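Local coordinates for protein hydrogenase maturation factor (Thermoanaerobacter tengcongensis, PDB 3VTH) that probably transfers a carbamoyl group from carbamoyl phosphate to the C-terminal cysteine of HypE, at the cost of ATP, during maturation of [NiFe]-hydrogenases, at residues 172-176 / 177-181; 653-656 / 657-660; 666-669 / 670-674. All coordinates share one frame; numbering follows the deposited sequence.

Contact 1 (172-176 / 177-181); sequences HDPHD and RRFHA
Asp176 grips the backbone of the two residues that close the turn after it. Its OD1 takes the amide N-H of Arg178 on the anti lone pair, N to OD1 2.8 Å and nearly straight at 166°. Water 1 bridges that same OD1 to Arg178 NH1, while Arg178 NH2 and Arg177 NE reach Glu120 beyond the turn. Asp176 O receives Phe179 N at 3.1 Å. Upstream, Asp173 OD1 accepts from His175 N at 3.1 Å, an Asx turn. Packing centres on Phe179, whose CG lies anti to the backbone N (chi1 -176°), swinging the ring back over Pro174. Pro174 CA sits over one face in a CH-pi contact, 3.6 Å from the ring centroid, and His180 CD2 lies over the opposite face; the carbonyl carbon of His172 meets the edge. Without the Phe179 ring, as with an alanine here, Pro174 CA would probably lose its aromatic face and a gap would open beside Phe30 of helix 25-35. Two successive type I beta turns, Asp173 to Asp176 and Asp176 to Phe179, thus shape this loop of the HypF zinc finger, with Arg177 reaching Cys117 and Cys136 of the other finger's zinc site.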
# COMPACT_ATOMS: atom_id res chain seq x y z
N HIS A 172 7.04 -25.40 25.87
CA HIS A 172 6.18 -26.31 26.62
C HIS A 172 5.82 -25.84 28.03
O HIS A 172 5.17 -26.56 28.78
CB HIS A 172 6.78 -27.74 26.64
CG HIS A 172 6.75 -28.42 25.31
ND1 HIS A 172 7.85 -28.52 24.49
CD2 HIS A 172 5.72 -28.98 24.62
CE1 HIS A 172 7.52 -29.14 23.37
NE2 HIS A 172 6.23 -29.42 23.42
N ASP A 173 6.25 -24.63 28.40
CA ASP A 173 6.04 -24.08 29.75
C ASP A 173 4.87 -23.08 29.77
O ASP A 173 5.02 -21.96 29.26
CB ASP A 173 7.33 -23.40 30.23
CG ASP A 173 7.22 -22.80 31.63
OD1 ASP A 173 6.18 -22.97 32.30
OD2 ASP A 173 8.18 -22.12 32.05
N PRO A 174 3.73 -23.47 30.38
CA PRO A 174 2.52 -22.62 30.36
C PRO A 174 2.70 -21.26 31.03
O PRO A 174 1.96 -20.33 30.72
CB PRO A 174 1.47 -23.45 31.12
CG PRO A 174 2.04 -24.81 31.26
CD PRO A 174 3.54 -24.67 31.21
N HIS A 175 3.68 -21.15 31.94
CA HIS A 175 4.01 -19.88 32.60
C HIS A 175 4.96 -18.99 31.78
O HIS A 175 5.21 -17.84 32.15
CB HIS A 175 4.59 -20.13 34.00
CG HIS A 175 3.59 -20.66 34.98
ND1 HIS A 175 3.76 -21.88 35.62
CD2 HIS A 175 2.42 -20.15 35.43
CE1 HIS A 175 2.73 -22.08 36.43
NE2 HIS A 175 1.91 -21.06 36.33
N ASP A 176 5.50 -19.51 30.68
CA ASP A 176 6.39 -18.71 29.85
C ASP A 176 5.59 -17.93 28.81
O ASP A 176 4.60 -18.42 28.28
CB ASP A 176 7.48 -19.58 29.19
CG ASP A 176 8.64 -18.75 28.66
OD1 ASP A 176 8.47 -18.02 27.67
OD2 ASP A 176 9.75 -18.84 29.23
N ARG A 177 6.02 -16.71 28.50
CA ARG A 177 5.26 -15.94 27.53
C ARG A 177 5.42 -16.49 26.11
O ARG A 177 4.62 -16.17 25.23
CB ARG A 177 5.54 -14.44 27.62
CG ARG A 177 6.82 -13.98 26.97
CD ARG A 177 6.95 -12.47 27.11
NE ARG A 177 7.99 -11.97 26.23
CZ ARG A 177 7.79 -11.59 24.97
NH1 ARG A 177 6.58 -11.64 24.44
NH2 ARG A 177 8.80 -11.15 24.25
N ARG A 178 6.44 -17.34 25.92
CA ARG A 178 6.62 -18.03 24.63
C ARG A 178 6.04 -19.46 24.61
O ARG A 178 6.40 -20.26 23.74
CB ARG A 178 8.10 -18.05 24.21
CG ARG A 178 8.57 -16.71 23.70
CD ARG A 178 10.05 -16.74 23.31
NE ARG A 178 10.46 -15.45 22.77
CZ ARG A 178 10.89 -14.43 23.51
NH1 ARG A 178 11.00 -14.56 24.84
NH2 ARG A 178 11.22 -13.29 22.92
N PHE A 179 5.15 -19.76 25.56
CA PHE A 179 4.36 -21.00 25.53
C PHE A 179 3.70 -21.17 24.17
O PHE A 179 2.95 -20.29 23.72
CB PHE A 179 3.30 -20.94 26.63
CG PHE A 179 2.48 -22.19 26.77
CD1 PHE A 179 1.09 -22.14 26.63
CD2 PHE A 179 3.07 -23.42 27.10
CE1 PHE A 179 0.30 -23.29 26.78
CE2 PHE A 179 2.29 -24.58 27.26
CZ PHE A 179 0.91 -24.51 27.09
N HIS A 180 3.99 -22.29 23.50
CA HIS A 180 3.47 -22.56 22.15
C HIS A 180 3.65 -21.41 21.15
O HIS A 180 2.78 -21.17 20.29
CB HIS A 180 2.02 -23.03 22.22
CG HIS A 180 1.89 -24.49 22.54
ND1 HIS A 180 1.41 -25.41 21.64
CD2 HIS A 180 2.24 -25.19 23.65
CE1 HIS A 180 1.43 -26.61 22.19
NE2 HIS A 180 1.93 -26.51 23.41
N ALA A 181 4.78 -20.71 21.25
CA ALA A 181 5.12 -19.69 20.27
C ALA A 181 5.77 -20.36 19.07
O ALA A 181 6.90 -20.82 19.15
CB ALA A 181 6.07 -18.63 20.88
O HOH W 1 10.53 -16.72 26.72

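Contact 2 (653-656 / 657-660); sequences LRQI and YEDY
Tyr657 N donates to Leu653 O at 2.9 Å, the first of four successive i to i+4 backbone bonds that make this an uninterrupted stretch of alpha-helix within helix 649-662, in the Kae1-like part of the protein. The next three join Glu658 N to Arg654 O, Asp659 N to Gln655 O at 2.9 Å, and Tyr660 N to Ile656 O. The bond from Tyr657 N to Leu653 O is the straightest, 170° at the hydrogen, and that from Tyr660 N to Ile656 O the most bent, 145°.

Polar side-chain ends are directed away from this stretch. Asp659 OD2 is held by Tyr635 OH and by Lys672 NZ, two partners that would probably stabilise its negative charge, and Tyr657 OH is bonded to Asn568 N.

Apolar and aromatic packing goes to neighbouring parts of the fold. Leu653 and Ile656 lie against helix 597-607, where both touch Val604; Ile656 also meets Ile669 and Phe673 of helix 666-692, and the Tyr657 ring stands edge-to-face with Tyr566.

Contacts of side chains with the backbone mostly reach back one turn. Glu658 turns CG back along the helix, anti to its own carbonyl carbon (chi1 -79°), which brings that methylene to 3.2 Å from Arg654 O; beyond CG the chain runs extended and its OE1 comes alongside Gln655 CA. Asp659 makes a similar backward turn, and its CG lies 3.6 Å from Gln655 O, an acceptor already used by the amide of Asp659 itself. The helical backbone likewise sets Tyr657 CB 3.5 Å from Leu653 O, the carbonyl that its own amide binds.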
# COMPACT_ATOMS: atom_id res chain seq x y z
N LEU A 653 -5.48 28.04 -18.33
CA LEU A 653 -4.05 28.21 -18.64
C LEU A 653 -3.74 29.64 -19.12
O LEU A 653 -2.67 30.16 -18.82
CB LEU A 653 -3.55 27.18 -19.67
CG LEU A 653 -3.50 25.70 -19.26
CD1 LEU A 653 -3.04 24.84 -20.44
CD2 LEU A 653 -2.59 25.48 -18.05
N ARG A 654 -4.67 30.27 -19.83
CA ARG A 654 -4.50 31.69 -20.23
C ARG A 654 -4.28 32.62 -19.05
O ARG A 654 -3.40 33.47 -19.11
CB ARG A 654 -5.72 32.20 -20.98
CG ARG A 654 -5.72 31.81 -22.40
CD ARG A 654 -6.79 32.52 -23.19
NE ARG A 654 -7.26 31.63 -24.24
CZ ARG A 654 -8.25 31.90 -25.08
NH1 ARG A 654 -8.88 33.06 -25.00
NH2 ARG A 654 -8.60 31.01 -26.00
N GLN A 655 -5.09 32.46 -18.01
CA GLN A 655 -4.99 33.30 -16.80
C GLN A 655 -3.72 32.98 -16.00
O GLN A 655 -3.09 33.88 -15.44
CB GLN A 655 -6.23 33.13 -15.92
CG GLN A 655 -7.57 33.57 -16.57
CD GLN A 655 -8.76 32.90 -15.92
OE1 GLN A 655 -9.31 31.92 -16.45
NE2 GLN A 655 -9.11 33.36 -14.73
N ILE A 656 -3.35 31.70 -15.94
CA ILE A 656 -2.12 31.27 -15.29
C ILE A 656 -0.89 31.90 -15.93
O ILE A 656 -0.02 32.43 -15.23
CB ILE A 656 -1.99 29.74 -15.30
CG1 ILE A 656 -2.93 29.13 -14.26
CG2 ILE A 656 -0.54 29.31 -15.01
CD1 ILE A 656 -3.14 27.63 -14.41
N TYR A 657 -0.81 31.82 -17.26
CA TYR A 657 0.28 32.44 -18.02
C TYR A 657 0.29 33.96 -17.87
O TYR A 657 1.36 34.58 -17.81
CB TYR A 657 0.24 32.02 -19.49
CG TYR A 657 1.28 32.67 -20.38
CD1 TYR A 657 2.58 32.17 -20.49
CD2 TYR A 657 0.95 33.80 -21.13
CE1 TYR A 657 3.54 32.78 -21.33
CE2 TYR A 657 1.89 34.42 -21.96
CZ TYR A 657 3.18 33.91 -22.06
OH TYR A 657 4.08 34.58 -22.89
N GLU A 658 -0.89 34.57 -17.81
CA GLU A 658 -0.99 36.00 -17.57
C GLU A 658 -0.40 36.37 -16.21
O GLU A 658 0.34 37.35 -16.10
CB GLU A 658 -2.44 36.48 -17.64
CG GLU A 658 -2.99 36.67 -19.03
CD GLU A 658 -4.30 37.43 -19.02
OE1 GLU A 658 -5.29 36.92 -18.45
OE2 GLU A 658 -4.32 38.56 -19.55
N ASP A 659 -0.74 35.59 -15.19
CA ASP A 659 -0.18 35.80 -13.86
C ASP A 659 1.33 35.66 -13.88
O ASP A 659 2.04 36.43 -13.25
CB ASP A 659 -0.80 34.84 -12.83
CG ASP A 659 -2.16 35.33 -12.32
OD1 ASP A 659 -2.62 36.40 -12.73
OD2 ASP A 659 -2.77 34.63 -11.50
N TYR A 660 1.81 34.68 -14.65
CA TYR A 660 3.23 34.38 -14.72
C TYR A 660 4.01 35.52 -15.37
O TYR A 660 5.03 35.95 -14.85
CB TYR A 660 3.45 33.06 -15.47
CG TYR A 660 4.90 32.63 -15.58
CD1 TYR A 660 5.64 32.35 -14.43
CD2 TYR A 660 5.51 32.48 -16.82
CE1 TYR A 660 6.98 31.96 -14.52
CE2 TYR A 660 6.86 32.07 -16.91
CZ TYR A 660 7.57 31.82 -15.76
OH TYR A 660 8.89 31.42 -15.83

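Contact 3 (666-669 / 670-674); sequences KSYI and SAKFH
Ser670 N binds Lys666 O at 2.9 Å and opens a series of matched peptide groups. Ala671 N binds Ser667 O, Lys672 N binds Tyr668 O at 3.0 Å, and Phe673 N binds Ile669 O at 2.9 Å.

Farther along, Ser670 O is shared by two donors of one residue: His674 N, the ordinary helical bond at 2.9 Å, and His674 ND1 at 2.8 Å. The imidazole nitrogen comes from above the carbonyl plane, 55° out of it, yet the oxygen lies almost exactly in the plane of the ring. The bond to ND1 is close to straight, 164°, and fixes the ring's rotation. Beyond the two segments, His674 NE2 is bonded to Asn706 ND2, so that both ring nitrogens are engaged, and Ser670 OG finds its acceptor in Leu624 O. The i to i+4 ladder forms the opening turns of the long alpha-helix 666-692 in the Kae1-like region.

Lys672 carries the main side-chain contact with the preceding turn. Its CG, anti to the carbonyl carbon (chi1 -73°), is set above one face of the Tyr668 ring near the rim, and CD comes within 3.5 Å of Tyr668 CE2. The aliphatic part thus lies against the aromatic ring, while a bend at the third torsion turns CE and NZ onward, NZ to a salt bridge with Asp659. The Phe673 ring leads off from the preceding turn and meets Phe600 and Phe601 edge-to-face, while Ile669 packs on Tyr660 of helix 649-662.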
# COMPACT_ATOMS: atom_id res chain seq x y z
N LYS A 666 5.42 31.66 -8.28
CA LYS A 666 4.96 30.31 -8.62
C LYS A 666 4.07 29.69 -7.54
O LYS A 666 3.10 29.00 -7.85
CB LYS A 666 6.16 29.40 -8.90
CG LYS A 666 6.87 29.65 -10.24
CD LYS A 666 7.63 28.39 -10.68
CE LYS A 666 9.13 28.57 -10.60
NZ LYS A 666 9.61 29.41 -11.74
N SER A 667 4.43 29.94 -6.28
CA SER A 667 3.68 29.47 -5.12
C SER A 667 2.24 29.96 -5.12
O SER A 667 1.31 29.20 -4.84
CB SER A 667 4.38 29.91 -3.81
OG SER A 667 4.40 31.34 -3.73
N TYR A 668 2.07 31.24 -5.43
CA TYR A 668 0.76 31.88 -5.51
C TYR A 668 -0.06 31.37 -6.69
O TYR A 668 -1.23 31.07 -6.55
CB TYR A 668 0.96 33.40 -5.58
CG TYR A 668 -0.31 34.21 -5.63
CD1 TYR A 668 -1.15 34.32 -4.52
CD2 TYR A 668 -0.65 34.90 -6.79
CE1 TYR A 668 -2.31 35.08 -4.57
CE2 TYR A 668 -1.80 35.68 -6.84
CZ TYR A 668 -2.63 35.77 -5.72
OH TYR A 668 -3.78 36.54 -5.78
N ILE A 669 0.57 31.24 -7.85
CA ILE A 669 -0.09 30.69 -9.04
C ILE A 669 -0.56 29.25 -8.80
O ILE A 669 -1.65 28.85 -9.19
CB ILE A 669 0.84 30.76 -10.26
CG1 ILE A 669 1.10 32.23 -10.65
CG2 ILE A 669 0.25 29.98 -11.44
CD1 ILE A 669 2.16 32.40 -11.72
N SER A 670 0.29 28.46 -8.15
CA SER A 670 -0.06 27.07 -7.87
C SER A 670 -1.28 27.01 -6.96
O SER A 670 -2.20 26.22 -7.19
CB SER A 670 1.12 26.35 -7.21
OG SER A 670 0.76 25.00 -6.96
N ALA A 671 -1.28 27.83 -5.91
CA ALA A 671 -2.41 27.87 -4.98
C ALA A 671 -3.70 28.23 -5.73
O ALA A 671 -4.73 27.57 -5.54
CB ALA A 671 -2.13 28.86 -3.84
N LYS A 672 -3.64 29.25 -6.58
CA LYS A 672 -4.80 29.68 -7.38
C LYS A 672 -5.28 28.57 -8.30
O LYS A 672 -6.50 28.37 -8.50
CB LYS A 672 -4.44 30.92 -8.20
CG LYS A 672 -4.29 32.24 -7.41
CD LYS A 672 -3.98 33.42 -8.34
CE LYS A 672 -5.22 33.92 -9.08
NZ LYS A 672 -4.90 35.14 -9.89
N PHE A 673 -4.34 27.85 -8.90
CA PHE A 673 -4.69 26.72 -9.76
C PHE A 673 -5.37 25.59 -8.97
O PHE A 673 -6.40 25.07 -9.41
CB PHE A 673 -3.46 26.22 -10.54
CG PHE A 673 -3.67 24.88 -11.19
CD1 PHE A 673 -4.60 24.72 -12.22
CD2 PHE A 673 -2.93 23.78 -10.77
CE1 PHE A 673 -4.81 23.46 -12.81
CE2 PHE A 673 -3.12 22.52 -11.36
CZ PHE A 673 -4.06 22.36 -12.38
N HIS A 674 -4.80 25.21 -7.82
CA HIS A 674 -5.39 24.14 -6.98
C HIS A 674 -6.83 24.53 -6.59
O HIS A 674 -7.76 23.73 -6.68
CB HIS A 674 -4.56 23.89 -5.72
CG HIS A 674 -3.35 23.02 -5.93
ND1 HIS A 674 -2.18 23.50 -6.48
CD2 HIS A 674 -3.13 21.72 -5.63
CE1 HIS A 674 -1.29 22.52 -6.51
NE2 HIS A 674 -1.83 21.43 -6.00

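From the N terminus, contact 1 comes first, in the loop between helix 165-171 and strand 193-196 of the second HypF finger, where it closes a tight double turn beside helix 25-35 of the acylphosphatase range. Contacts 2 and 3 come much later and in series; none nests in or crosses another. They lie on the opposite side of the chain's centre, with contact 1 centred about 70 Å from the centre of contact 2 and about 60 Å from that of contact 3. Each of the later two spans successive helical turns, and their consecutive helices, 649-662 and 666-692, touch each other, among other places where Asp659 CB lies 3.9 Å from Ile669 CG1.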